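Local coordinates for phosphodiesterase (Pseudomonas aeruginosa, PDB 4G75), which is a colicin M-like bacteriocin that probably kills rival bacteria by magnesium-dependent hydrolysis of the lipid-linked peptidoglycan precursor, at residues A95-N98 with Q99-L102; T108-N111 with R112-H116; N160-I163 with E164-N167. All blocks are in the same frame, centred on the assembly; numbering follows the deposited sequence.

Overall arrangement
All three contacts are local and partly buried but differ in place. Contact 1 lies on the last turns of helix 81-102 and contact 2 at the C-terminal end of helix 106-113, the next helix in the chain; their centres lie about 10 Å apart, joined by a hydrogen bond from Asn98 ND2 to Ala109 O and by packing of Leu102 on Arg112. Both combine backbone bonds with water bridges between side chains. Contact 2 is farthest from the chain's centre; contact 3, a loop in the Colicin M region, lies nearest it and is more apolar, with a methyl group over an aromatic face. Phe100 packs on Arg165, joining contacts 1 and 3; contacts 2 and 3 do not touch.

Contact 1: residues A95-N98 with Q99-L102; sequences ADYN and QFSL
The Tyr97 ring has the Ser101 side chain over one face: Ser101 CB lies 3.9 Å from the Tyr97 ring centroid and 22° off the ring normal, a CH-pi contact displaced toward the rim, with CE2 as the nearest ring atom. The Phe100 ring approaches Tyr97 obliquely, Phe100 CD2 coming to 4.0 Å from Tyr97 CE1. Tyr97 reaches both partners because its CG is anti to the backbone N (chi1 -168°), which carries the ring along the helix toward the following turn. A water binds Ser101 OG and, at longer range, Tyr97 OH, tying the phenol end to the same serine.

Beneath these side chains the spacing is that of an alpha helix. Ser101 N donates to Tyr97 O at 2.8 Å with an N-H...O angle of 167°, and Leu102 N to Asn98 O at 3.0 Å. The helix also widens into a pi-type turn at 99-102. On another side of the helix a second water donates to both Asp96 OD1 (2.6 Å) and Gln99 OE1 (2.9 Å), while the Asp96 carboxylate also accepts from Thr143 OG1 and Asn138 N.

This turn lies near the end of helix 81-102. Asn98 and Gln99 face helix 106-113, where Asn98 ND2 bonds Ala109 O; Gln99 NE2 bonds Asp104 O in the connecting loop, and Phe100 packs on the loop at Thr136.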
ATOM      1  N   ALA A  95       1.675 -10.537   4.412  1.00  6.90           N
ATOM      2  CA  ALA A  95       0.736 -10.908   3.359  1.00  5.85           C
ATOM      3  C   ALA A  95       1.079 -10.180   2.057  1.00  6.05           C
ATOM      4  O   ALA A  95       1.082 -10.766   0.973  1.00  8.30           O
ATOM      5  CB  ALA A  95      -0.698 -10.584   3.781  1.00  6.91           C
ATOM      6  N   ASP A  96       1.367  -8.891   2.165  1.00  6.12           N
ATOM      7  CA  ASP A  96       1.722  -8.131   0.980  1.00  7.74           C
ATOM      8  C   ASP A  96       2.979  -8.701   0.338  1.00  5.53           C
ATOM      9  O   ASP A  96       3.054  -8.858  -0.894  1.00  8.43           O
ATOM     10  CB  ASP A  96       1.929  -6.653   1.300  1.00  4.65           C
ATOM     11  CG  ASP A  96       2.045  -5.815   0.043  1.00  5.25           C
ATOM     12  OD1 ASP A  96       0.998  -5.589  -0.600  1.00  6.45           O
ATOM     13  OD2 ASP A  96       3.175  -5.412  -0.307  1.00  8.90           O
ATOM     14  N   TYR A  97       3.965  -9.006   1.173  1.00  6.65           N
ATOM     15  CA  TYR A  97       5.239  -9.509   0.680  1.00 10.66           C
ATOM     16  C   TYR A  97       5.092 -10.905   0.084  1.00 15.23           C
ATOM     17  O   TYR A  97       5.812 -11.268  -0.848  1.00 10.86           O
ATOM     18  CB  TYR A  97       6.301  -9.509   1.778  1.00  9.40           C
ATOM     19  CG  TYR A  97       7.684  -9.739   1.223  1.00 11.37           C
ATOM     20  CD1 TYR A  97       8.284  -8.789   0.410  1.00  8.35           C
ATOM     21  CD2 TYR A  97       8.378 -10.919   1.484  1.00 11.15           C
ATOM     22  CE1 TYR A  97       9.547  -8.993  -0.125  1.00  8.52           C
ATOM     23  CE2 TYR A  97       9.648 -11.132   0.954  1.00 13.39           C
ATOM     24  CZ  TYR A  97      10.223 -10.161   0.151  1.00 14.85           C
ATOM     25  OH  TYR A  97      11.476 -10.361  -0.389  1.00 17.96           O
ATOM     26  N   ASN A  98       4.155 -11.689   0.608  1.00  7.95           N
ATOM     27  CA  ASN A  98       3.887 -13.000   0.020  1.00  7.11           C
ATOM     28  C   ASN A  98       3.390 -12.863  -1.414  1.00 12.51           C
ATOM     29  O   ASN A  98       3.752 -13.649  -2.296  1.00  9.64           O
ATOM     30  CB  ASN A  98       2.878 -13.787   0.863  1.00  3.53           C
ATOM     31  CG  ASN A  98       3.484 -14.278   2.167  1.00  8.08           C
ATOM     32  OD1 ASN A  98       4.707 -14.309   2.316  1.00 11.86           O
ATOM     33  ND2 ASN A  98       2.639 -14.669   3.110  1.00  6.91           N
ATOM     34  N   GLN A  99       2.561 -11.856  -1.653  1.00  9.55           N
ATOM     35  CA  GLN A  99       2.107 -11.598  -3.012  1.00  7.56           C
ATOM     36  C   GLN A  99       3.254 -11.202  -3.927  1.00  9.29           C
ATOM     37  O   GLN A  99       3.344 -11.693  -5.051  1.00  8.39           O
ATOM     38  CB  GLN A  99       1.023 -10.523  -3.043  1.00  6.15           C
ATOM     39  CG  GLN A  99      -0.318 -11.013  -2.536  1.00  8.25           C
ATOM     40  CD  GLN A  99      -1.472 -10.335  -3.221  1.00  5.46           C
ATOM     41  OE1 GLN A  99      -1.801  -9.179  -2.929  1.00  8.21           O
ATOM     42  NE2 GLN A  99      -2.099 -11.048  -4.151  1.00  8.41           N
ATOM     43  N   PHE A 100       4.127 -10.315  -3.455  1.00  9.20           N
ATOM     44  CA  PHE A 100       5.215  -9.824  -4.301  1.00  7.46           C
ATOM     45  C   PHE A 100       6.285 -10.879  -4.557  1.00 13.02           C
ATOM     46  O   PHE A 100       6.693 -11.111  -5.697  1.00 13.32           O
ATOM     47  CB  PHE A 100       5.894  -8.580  -3.700  1.00 11.90           C
ATOM     48  CG  PHE A 100       7.162  -8.191  -4.417  1.00  5.80           C
ATOM     49  CD1 PHE A 100       7.105  -7.527  -5.629  1.00 10.66           C
ATOM     50  CD2 PHE A 100       8.409  -8.527  -3.901  1.00 10.20           C
ATOM     51  CE1 PHE A 100       8.263  -7.180  -6.302  1.00 12.86           C
ATOM     52  CE2 PHE A 100       9.572  -8.187  -4.576  1.00 10.17           C
ATOM     53  CZ  PHE A 100       9.498  -7.509  -5.777  1.00  9.03           C
ATOM     54  N   SER A 101       6.735 -11.516  -3.485  1.00 11.18           N
ATOM     55  CA  SER A 101       7.868 -12.434  -3.551  0.71 12.82           C
ATOM     56  C   SER A 101       7.488 -13.811  -4.080  1.00 12.27           C
ATOM     57  O   SER A 101       8.242 -14.428  -4.828  1.00 12.28           O
ATOM     58  CB  SER A 101       8.504 -12.571  -2.170  0.71 12.21           C
ATOM     59  OG  SER A 101       9.412 -13.655  -2.135  0.71 11.66           O
ATOM     60  N   LEU A 102       6.320 -14.297  -3.677  1.00 13.12           N
ATOM     61  CA  LEU A 102       5.918 -15.654  -4.031  1.00 11.09           C
ATOM     62  C   LEU A 102       4.839 -15.724  -5.102  1.00 16.12           C
ATOM     63  O   LEU A 102       4.551 -16.800  -5.618  1.00 12.12           O
ATOM     64  CB  LEU A 102       5.439 -16.405  -2.785  1.00  7.35           C
ATOM     65  CG  LEU A 102       6.350 -16.447  -1.559  1.00 16.16           C
ATOM     66  CD1 LEU A 102       5.659 -17.180  -0.413  1.00 11.87           C
ATOM     67  CD2 LEU A 102       7.688 -17.097  -1.899  1.00 18.01           C
TER
HETATM   68  O   HOH W   1      -1.001  -6.598  -2.011  1.00  7.04           O
HETATM   69  O   HOH W   2      11.629 -12.037  -3.171  1.00 26.38           O

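Contact 2: residues T108-N111 with R112-H116; sequences TAMN and RAQNH. With EDO (1,2-ethanediol), chain N.
Met110 and Gln114 meet across the C-terminal turn of helix 106-113. Met110 is present as selenomethionine, and its SE lies 3.7 Å from Gln114 CD, with Gln114 CG almost as near; the two side chains cross obliquely. With CG anti to the backbone N (chi1 178°), the bend at chi2 (65°) brings the Met110 selenium onto the amide end of the extended glutamine. On the other flank Thr108 and Arg112 run side by side, Thr108 CG2 coming to 3.5 Å from Arg112 NH2.

The backbone shows how the helix stops. Arg112 N and Ala113 N make ordinary bonds to Thr108 O and Ala109 O, but Gln114, the first residue to leave helical phi/psi, has a divided N-H: it donates to Met110 O at 2.9 Å and weakly to Asn111 O at 3.2 Å. Asn115 then forms the centre of an inverse gamma turn, closed by a weak bond from His116 N to Gln114 O.

Further out, the polar ends are held by other parts of the chain. Asp104 makes a salt bridge with Arg112 NE, Asp91 accepts from Gln114 NE2 as well as His116 NE2, and Asn111 bonds Ser18 N and Asp16 O. One water links the two side-chain carbonyls, donating to Asn111 OD1 at 2.9 Å and Gln114 OE1 at 2.7 Å. The 1,2-ethanediol, probably from the crystallisation liquor, donates from O2 to Gln114 O at 2.9 Å.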
ATOM      1  N   THR A 108      -4.267 -17.091  -0.201  1.00  8.65           N
ATOM      2  CA  THR A 108      -3.074 -17.863   0.139  1.00  8.85           C
ATOM      3  C   THR A 108      -2.037 -16.989   0.845  1.00  9.43           C
ATOM      4  O   THR A 108      -1.405 -17.410   1.809  1.00  8.99           O
ATOM      5  CB  THR A 108      -2.437 -18.508  -1.101  1.00 11.60           C
ATOM      6  OG1 THR A 108      -3.366 -19.425  -1.694  1.00 15.24           O
ATOM      7  CG2 THR A 108      -1.167 -19.254  -0.726  1.00 11.76           C
ATOM      8  N   ALA A 109      -1.859 -15.773   0.349  1.00  8.65           N
ATOM      9  CA  ALA A 109      -0.885 -14.862   0.926  1.00  6.99           C
ATOM     10  C   ALA A 109      -1.197 -14.603   2.397  1.00 13.08           C
ATOM     11  O   ALA A 109      -0.302 -14.610   3.231  1.00 11.50           O
ATOM     12  CB  ALA A 109      -0.856 -13.555   0.138  1.00  5.83           C
HETATM   13  N   MSE A 110      -2.471 -14.389   2.713  1.00  7.59           N
HETATM   14  CA  MSE A 110      -2.861 -14.117   4.091  1.00  9.08           C
HETATM   15  C   MSE A 110      -2.750 -15.366   4.965  1.00 10.67           C
HETATM   16  O   MSE A 110      -2.277 -15.292   6.091  1.00  9.59           O
HETATM   17  CB  MSE A 110      -4.273 -13.548   4.169  1.00 10.42           C
HETATM   18  CG  MSE A 110      -4.732 -13.289   5.593  1.00 10.02           C
HETATM   19 SE   MSE A 110      -3.660 -11.902   6.471  1.00 21.87          SE
HETATM   20  CE  MSE A 110      -4.613 -10.377   5.696  1.00 14.38           C
ATOM     21  N   ASN A 111      -3.182 -16.512   4.456  1.00 10.63           N
ATOM     22  CA  ASN A 111      -3.069 -17.740   5.243  1.00  7.22           C
ATOM     23  C   ASN A 111      -1.624 -18.101   5.538  1.00 12.30           C
ATOM     24  O   ASN A 111      -1.300 -18.561   6.636  1.00 13.92           O
ATOM     25  CB  ASN A 111      -3.796 -18.902   4.567  1.00  7.01           C
ATOM     26  CG  ASN A 111      -5.300 -18.753   4.629  1.00  7.14           C
ATOM     27  OD1 ASN A 111      -5.829 -18.097   5.523  1.00  9.31           O
ATOM     28  ND2 ASN A 111      -5.998 -19.364   3.672  1.00  9.15           N
ATOM     29  N   ARG A 112      -0.750 -17.878   4.563  1.00  8.89           N
ATOM     30  CA  ARG A 112       0.674 -18.118   4.765  1.00  9.17           C
ATOM     31  C   ARG A 112       1.205 -17.182   5.844  1.00 11.53           C
ATOM     32  O   ARG A 112       1.928 -17.605   6.748  1.00 12.25           O
ATOM     33  CB  ARG A 112       1.456 -17.936   3.457  1.00  9.81           C
ATOM     34  CG  ARG A 112       2.854 -18.541   3.486  1.00 17.50           C
ATOM     35  CD  ARG A 112       3.668 -18.218   2.231  1.00 10.66           C
ATOM     36  NE  ARG A 112       2.990 -18.595   0.988  1.00 11.75           N
ATOM     37  CZ  ARG A 112       2.899 -19.837   0.515  1.00 12.91           C
ATOM     38  NH1 ARG A 112       3.420 -20.856   1.190  1.00 18.22           N
ATOM     39  NH2 ARG A 112       2.261 -20.065  -0.623  1.00 14.58           N
ATOM     40  N   ALA A 113       0.832 -15.907   5.748  1.00  9.27           N
ATOM     41  CA  ALA A 113       1.241 -14.917   6.730  1.00  5.49           C
ATOM     42  C   ALA A 113       0.738 -15.246   8.137  1.00  6.95           C
ATOM     43  O   ALA A 113       1.398 -14.920   9.125  1.00 10.54           O
ATOM     44  CB  ALA A 113       0.773 -13.497   6.307  1.00  6.79           C
ATOM     45  N   GLN A 114      -0.416 -15.898   8.232  1.00  6.15           N
ATOM     46  CA  GLN A 114      -1.019 -16.146   9.539  1.00 11.25           C
ATOM     47  C   GLN A 114      -0.738 -17.552  10.061  1.00 12.35           C
ATOM     48  O   GLN A 114      -1.289 -17.961  11.077  1.00 12.43           O
ATOM     49  CB  GLN A 114      -2.525 -15.843   9.515  1.00 13.52           C
ATOM     50  CG  GLN A 114      -2.805 -14.377   9.198  1.00  5.25           C
ATOM     51  CD  GLN A 114      -4.236 -13.941   9.476  1.00  6.99           C
ATOM     52  OE1 GLN A 114      -5.197 -14.580   9.044  1.00 10.67           O
ATOM     53  NE2 GLN A 114      -4.378 -12.834  10.190  1.00  9.31           N
ATOM     54  N   ASN A 115       0.139 -18.274   9.371  1.00 11.86           N
ATOM     55  CA  ASN A 115       0.509 -19.619   9.797  1.00 11.30           C
ATOM     56  C   ASN A 115       1.592 -19.569  10.867  1.00 10.16           C
ATOM     57  O   ASN A 115       2.730 -19.984  10.642  1.00 13.37           O
ATOM     58  CB  ASN A 115       0.975 -20.450   8.603  1.00 12.14           C
ATOM     59  CG  ASN A 115       1.077 -21.929   8.926  1.00 30.85           C
ATOM     60  OD1 ASN A 115       0.614 -22.381   9.975  1.00 21.83           O
ATOM     61  ND2 ASN A 115       1.686 -22.689   8.025  1.00 22.97           N
ATOM     62  N   HIS A 116       1.233 -19.035  12.028  1.00 14.05           N
ATOM     63  CA  HIS A 116       2.152 -18.953  13.154  1.00 13.54           C
ATOM     64  C   HIS A 116       1.390 -18.925  14.472  1.00 12.82           C
ATOM     65  O   HIS A 116       0.165 -18.815  14.484  1.00 11.93           O
ATOM     66  CB  HIS A 116       3.072 -17.723  13.027  1.00 15.69           C
ATOM     67  CG  HIS A 116       2.354 -16.405  13.049  1.00 11.17           C
ATOM     68  ND1 HIS A 116       1.947 -15.797  14.219  1.00 14.14           N
ATOM     69  CD2 HIS A 116       2.015 -15.557  12.050  1.00 12.41           C
ATOM     70  CE1 HIS A 116       1.376 -14.640  13.938  1.00 13.63           C
ATOM     71  NE2 HIS A 116       1.400 -14.471  12.628  1.00  8.65           N
TER
HETATM   72  C1  EDO N 313      -2.572 -21.903  11.005  1.00 47.89           C
HETATM   73  O1  EDO N 313      -2.391 -22.250  12.382  1.00 73.31           O
HETATM   74  C2  EDO N 313      -3.769 -20.969  10.879  1.00 28.93           C
HETATM   75  O2  EDO N 313      -3.502 -19.743  11.570  1.00 34.21           O
HETATM   76  O   HOH W   3      -5.710 -17.090   8.249  1.00 10.45           O

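Contact 3: residues N160-I163 with E164-N167; sequences NFPI and ERLN
Phe161 opens the contact by placing its ring beneath a methyl group of Leu166: CD2 of Leu166 is 3.6 Å from the Phe161 ring centroid and 6° off the normal, a CH-pi contact over the ring centre. At the ring's edge stands the Arg165 backbone, with Phe161 CE1 3.4 Å from Arg165 O, and Arg165 CB lies in the ring plane next to Phe161 CE1. One aromatic side chain therefore packs on two successive residues of the returning chain.

Pro162 follows. Its ring lies against the aliphatic part of Arg165, CG nearest CD, and Pro162 CB faces the Glu164 carboxylate at 3.7 Å from Glu164 OE2. The bend in the Glu164 chain (chi2 -85°) turns that carboxylate back over the proline. Pro162 O accepts from Arg165 N at 2.9 Å, with the donor well above the carbonyl plane.

Ile163 adds apolar packing, its CG1 meeting Leu166 CD1 at 3.9 Å. Its carbonyl takes a second i to i+3 bond, from Leu166 N to Ile163 O at 3.2 Å, again from above the carbonyl plane. Beyond the bend, Arg165 NH1 bonds the carbonyls of Asn138 and Val2, and Leu166 O accepts from Ser204 OG.

The two successive i to i+3 bonds and the helical phi/psi of Ile163, Glu164 and Arg165 define overlapping type I beta turns. They lie in the Colicin M region, packed near the metal-binding residue Val211, whose side chain is about 4 Å from that of Leu166; the Leu166 side chain is about 10 Å from the magnesium ion.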
ATOM      1  N   ASN A 160      10.772  -0.302  -1.182  1.00  9.97           N
ATOM      2  CA  ASN A 160      10.687  -0.065  -2.616  1.00  6.92           C
ATOM      3  C   ASN A 160       9.281  -0.332  -3.154  1.00  8.40           C
ATOM      4  O   ASN A 160       8.682  -1.351  -2.829  1.00  9.30           O
ATOM      5  CB  ASN A 160      11.696  -0.953  -3.355  1.00 12.84           C
ATOM      6  CG  ASN A 160      13.114  -0.410  -3.282  1.00 19.62           C
ATOM      7  OD1 ASN A 160      14.078  -1.166  -3.175  1.00 46.85           O
ATOM      8  ND2 ASN A 160      13.244   0.903  -3.352  1.00 11.08           N
ATOM      9  N   PHE A 161       8.765   0.599  -3.955  1.00  7.82           N
ATOM     10  CA  PHE A 161       7.520   0.415  -4.696  1.00  7.53           C
ATOM     11  C   PHE A 161       7.904   0.472  -6.171  1.00 10.70           C
ATOM     12  O   PHE A 161       7.991   1.557  -6.755  1.00  6.83           O
ATOM     13  CB  PHE A 161       6.529   1.537  -4.354  1.00  9.51           C
ATOM     14  CG  PHE A 161       5.078   1.190  -4.617  1.00 12.39           C
ATOM     15  CD1 PHE A 161       4.716   0.377  -5.685  1.00  5.40           C
ATOM     16  CD2 PHE A 161       4.075   1.714  -3.813  1.00  8.06           C
ATOM     17  CE1 PHE A 161       3.390   0.066  -5.929  1.00  5.88           C
ATOM     18  CE2 PHE A 161       2.744   1.414  -4.051  1.00  9.35           C
ATOM     19  CZ  PHE A 161       2.399   0.584  -5.110  1.00  9.18           C
ATOM     20  N   PRO A 162       8.177  -0.697  -6.776  1.00  7.17           N
ATOM     21  CA  PRO A 162       8.615  -0.680  -8.182  1.00  7.73           C
ATOM     22  C   PRO A 162       7.653   0.135  -9.054  1.00  5.80           C
ATOM     23  O   PRO A 162       6.432   0.022  -8.920  1.00  7.06           O
ATOM     24  CB  PRO A 162       8.612  -2.157  -8.567  1.00 10.21           C
ATOM     25  CG  PRO A 162       8.831  -2.891  -7.239  1.00 11.88           C
ATOM     26  CD  PRO A 162       8.090  -2.062  -6.224  1.00  7.58           C
ATOM     27  N   ILE A 163       8.204   0.956  -9.943  1.00  5.09           N
ATOM     28  CA  ILE A 163       7.384   1.916 -10.675  1.00  7.83           C
ATOM     29  C   ILE A 163       6.264   1.256 -11.484  1.00  7.94           C
ATOM     30  O   ILE A 163       5.168   1.793 -11.571  1.00  7.94           O
ATOM     31  CB  ILE A 163       8.244   2.842 -11.576  1.00  9.71           C
ATOM     32  CG1 ILE A 163       7.441   4.076 -12.005  1.00  4.98           C
ATOM     33  CG2 ILE A 163       8.817   2.075 -12.761  1.00  8.11           C
ATOM     34  CD1 ILE A 163       8.283   5.132 -12.757  1.00 10.40           C
ATOM     35  N   GLU A 164       6.544   0.097 -12.068  1.00  7.28           N
ATOM     36  CA  GLU A 164       5.548  -0.599 -12.875  1.00 11.06           C
ATOM     37  C   GLU A 164       4.403  -1.160 -12.028  1.00 11.33           C
ATOM     38  O   GLU A 164       3.333  -1.481 -12.555  1.00 11.71           O
ATOM     39  CB  GLU A 164       6.197  -1.708 -13.724  1.00 17.12           C
ATOM     40  CG  GLU A 164       6.738  -2.903 -12.941  1.00  8.54           C
ATOM     41  CD  GLU A 164       8.157  -2.700 -12.414  1.00  9.53           C
ATOM     42  OE1 GLU A 164       8.692  -1.566 -12.489  1.00  8.46           O
ATOM     43  OE2 GLU A 164       8.744  -3.687 -11.919  1.00 10.20           O
ATOM     44  N   ARG A 165       4.618  -1.277 -10.721  1.00 10.40           N
ATOM     45  CA  ARG A 165       3.565  -1.802  -9.845  1.00  6.82           C
ATOM     46  C   ARG A 165       2.651  -0.705  -9.316  1.00 10.35           C
ATOM     47  O   ARG A 165       1.649  -0.994  -8.677  1.00  9.07           O
ATOM     48  CB  ARG A 165       4.149  -2.622  -8.688  1.00 10.26           C
ATOM     49  CG  ARG A 165       4.795  -3.919  -9.161  1.00 12.70           C
ATOM     50  CD  ARG A 165       5.349  -4.781  -8.029  1.00 10.83           C
ATOM     51  NE  ARG A 165       5.745  -6.079  -8.563  1.00 20.71           N
ATOM     52  CZ  ARG A 165       4.996  -7.176  -8.525  1.00 18.81           C
ATOM     53  NH1 ARG A 165       3.807  -7.173  -7.937  1.00 18.62           N
ATOM     54  NH2 ARG A 165       5.455  -8.294  -9.054  1.00 17.94           N
ATOM     55  N   LEU A 166       3.001   0.550  -9.577  1.00  8.17           N
ATOM     56  CA  LEU A 166       2.111   1.661  -9.242  1.00  4.51           C
ATOM     57  C   LEU A 166       0.810   1.574 -10.027  1.00  8.21           C
ATOM     58  O   LEU A 166      -0.221   2.088  -9.596  1.00 11.86           O
ATOM     59  CB  LEU A 166       2.780   3.013  -9.532  1.00  6.39           C
ATOM     60  CG  LEU A 166       4.033   3.399  -8.750  1.00  8.71           C
ATOM     61  CD1 LEU A 166       4.615   4.673  -9.339  1.00 10.45           C
ATOM     62  CD2 LEU A 166       3.744   3.580  -7.251  1.00 10.04           C
ATOM     63  N   ASN A 167       0.867   0.931 -11.190  1.00  7.21           N
ATOM     64  CA  ASN A 167      -0.266   0.898 -12.109  1.00 10.91           C
ATOM     65  C   ASN A 167      -0.673   2.295 -12.579  1.00 14.44           C
ATOM     66  O   ASN A 167      -1.861   2.603 -12.701  1.00 12.14           O
ATOM     67  CB  ASN A 167      -1.464   0.185 -11.477  1.00 12.00           C
ATOM     68  CG  ASN A 167      -2.394  -0.408 -12.512  1.00 18.57           C
ATOM     69  OD1 ASN A 167      -1.967  -0.744 -13.614  1.00 17.65           O
ATOM     70  ND2 ASN A 167      -3.668  -0.548 -12.162  1.00 20.53           N
TER